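Local coordinates for protein peptidoglycan N-acetylglucosamine deacetylase (Bacillus cereus, PDB 5N1J) that catalyses the metal-dependent removal of acetyl groups from N-acetylglucosamine residues of peptidoglycan, releasing acetate, at residues 57-62 with 97-102. Sequence-based numbering, arbitrary orientation.
Sequences GMHSMT and RPPYGS. With ZN (zinc ion), chain E; ACT (acetate ion), chain F.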
loop_
_atom_site.group_PDB
_atom_site.type_symbol
_atom_site.label_atom_id
_atom_site.label_comp_id
_atom_site.label_asym_id
_atom_site.label_seq_id
_atom_site.Cartn_x
_atom_site.Cartn_y
_atom_site.Cartn_z
ATOM N N GLY A 57 11.017 -25.121 22.164
ATOM C CA GLY A 57 10.825 -23.676 22.098
ATOM C C GLY A 57 9.440 -23.242 22.561
ATOM O O GLY A 57 8.679 -24.060 23.066
ATOM N N MET A 58 9.109 -21.962 22.371
ATOM C CA MET A 58 7.926 -21.366 22.996
ATOM C C MET A 58 6.812 -21.074 21.986
ATOM O O MET A 58 7.084 -20.658 20.870
ATOM C CB MET A 58 8.303 -20.064 23.719
ATOM C CG MET A 58 9.143 -20.246 24.997
ATOM S SD MET A 58 10.911 -20.469 24.678
ATOM C CE MET A 58 11.288 -18.948 23.792
ATOM N N HIS A 59 5.567 -21.275 22.409
ATOM C CA HIS A 59 4.395 -21.045 21.556
ATOM C C HIS A 59 3.352 -20.193 22.309
ATOM O O HIS A 59 2.179 -20.199 21.955
ATOM C CB HIS A 59 3.800 -22.385 21.112
ATOM C CG HIS A 59 2.836 -22.273 19.958
ATOM N ND1 HIS A 59 3.092 -21.491 18.850
ATOM C CD2 HIS A 59 1.628 -22.848 19.745
ATOM C CE1 HIS A 59 2.075 -21.584 18.006
ATOM N NE2 HIS A 59 1.176 -22.409 18.525
ATOM N N SER A 60 3.821 -19.486 23.343
ATOM C CA SER A 60 3.092 -18.487 24.141
ATOM C C SER A 60 2.377 -19.111 25.340
ATOM O O SER A 60 2.445 -20.326 25.560
ATOM C CB SER A 60 2.083 -17.677 23.279
ATOM O OG SER A 60 0.836 -18.361 23.188
ATOM N N MET A 61 1.727 -18.260 26.129
ATOM C CA MET A 61 0.907 -18.682 27.272
ATOM C C MET A 61 -0.582 -18.823 26.924
ATOM O O MET A 61 -1.209 -19.824 27.247
ATOM C CB MET A 61 1.046 -17.681 28.425
ATOM C CG MET A 61 2.471 -17.462 28.932
ATOM S SD MET A 61 3.169 -18.922 29.760
ATOM C CE MET A 61 1.955 -19.163 31.063
ATOM N N THR A 62 -1.149 -17.800 26.291
ATOM C CA THR A 62 -2.589 -17.747 26.056
ATOM C C THR A 62 -3.006 -18.256 24.675
ATOM O O THR A 62 -4.152 -18.652 24.483
ATOM C CB THR A 62 -3.126 -16.312 26.203
ATOM O OG1 THR A 62 -2.541 -15.487 25.189
ATOM C CG2 THR A 62 -2.794 -15.748 27.587
ATOM N N ARG A 97 7.628 -19.618 18.114
ATOM C CA ARG A 97 6.718 -19.910 16.997
ATOM C C ARG A 97 5.428 -19.150 17.267
ATOM O O ARG A 97 4.751 -19.403 18.270
ATOM C CB ARG A 97 6.508 -21.438 16.898
ATOM C CG ARG A 97 5.296 -21.979 16.123
ATOM C CD ARG A 97 5.345 -21.702 14.627
ATOM N NE ARG A 97 6.438 -22.327 13.867
ATOM C CZ ARG A 97 6.556 -23.627 13.582
ATOM N NH1 ARG A 97 5.696 -24.520 14.051
ATOM N NH2 ARG A 97 7.567 -24.040 12.831
ATOM N N PRO A 98 5.092 -18.176 16.400
ATOM C CA PRO A 98 3.924 -17.332 16.667
ATOM C C PRO A 98 2.630 -18.133 16.561
ATOM O O PRO A 98 2.457 -18.824 15.574
ATOM C CB PRO A 98 3.965 -16.263 15.557
ATOM C CG PRO A 98 5.285 -16.379 14.904
ATOM C CD PRO A 98 5.846 -17.761 15.205
ATOM N N PRO A 99 1.747 -18.046 17.559
ATOM C CA PRO A 99 0.415 -18.592 17.315
ATOM C C PRO A 99 -0.197 -17.932 16.076
ATOM O O PRO A 99 -0.104 -16.709 15.936
ATOM C CB PRO A 99 -0.354 -18.233 18.601
ATOM C CG PRO A 99 0.756 -18.243 19.681
ATOM C CD PRO A 99 1.955 -17.646 18.967
ATOM N N TYR A 100 -0.749 -18.749 15.186
ATOM C CA TYR A 100 -1.369 -18.293 13.930
ATOM C C TYR A 100 -0.373 -17.720 12.910
ATOM O O TYR A 100 -0.787 -17.145 11.897
ATOM C CB TYR A 100 -2.464 -17.248 14.205
ATOM C CG TYR A 100 -3.394 -17.665 15.323
ATOM C CD1 TYR A 100 -4.395 -18.615 15.103
ATOM C CD2 TYR A 100 -3.262 -17.128 16.597
ATOM C CE1 TYR A 100 -5.238 -19.013 16.138
ATOM C CE2 TYR A 100 -4.093 -17.515 17.629
ATOM C CZ TYR A 100 -5.079 -18.461 17.394
ATOM O OH TYR A 100 -5.905 -18.843 18.428
ATOM N N GLY A 101 0.925 -17.882 13.162
ATOM C CA GLY A 101 1.929 -17.342 12.262
ATOM C C GLY A 101 2.175 -15.854 12.489
ATOM O O GLY A 101 1.354 -15.170 13.096
ATOM N N SER A 102 3.297 -15.342 11.988
ATOM C CA SER A 102 3.733 -13.975 12.294
ATOM C C SER A 102 3.024 -12.908 11.455
ATOM O O SER A 102 3.127 -11.717 11.755
ATOM C CB SER A 102 5.241 -13.839 12.079
ATOM O OG SER A 102 5.517 -13.939 10.689
HETATM ZN ZN ZN E . -0.698 -22.940 17.744
HETATM C C ACT F . 0.165 -22.423 15.306
HETATM O O ACT F . 0.327 -23.530 15.889
HETATM O OXT ACT F . -0.626 -21.604 15.842
HETATM C CH3 ACT F . 0.872 -22.093 14.024
HETATM O O HOH W 1 -2.458 -23.785 16.768
#
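His59 meets 97-102 through its ring, and two hydrogen bonds tie the segments. Arg97 N donates to Met58 O (3.0 Å). His59 ND1 donates to Arg97 O at 2.7 Å. That oxygen lies near the ring plane, but the N-H reaches it from above the carbonyl plane, 46° out. CG of His59 stands anti to the backbone N (chi1 -165°), which carries the ring across to 97-102. Held at ND1 and bound to zinc through NE2 (2.1 Å), the ring has its rotation fixed.

This is the metal site of the NodB-type polysaccharide deacetylase fold, an Asp-His-His triad completed by Asp10 and His63. An acetate, probably from the crystallisation liquor, binds the zinc through both oxygens. Tyr100 N, in the type II turn Pro98-Gly101, donates to acetate OXT (2.9 Å, 176°).

Pro99 CG lies over one face of the His59 ring, a CH-pi contact 4.2 Å from the centroid. It also touches Ser60 OG, which donates to His59 O and accepts a hydrogen bond from His63 N. Arg97 CG rests 3.5 Å from His59 ND1. The Arg97 guanidinium leads away: NH1 makes a salt bridge with Asp9, the inferred proton acceptor, and NE a hydrogen bond with Trp122 O.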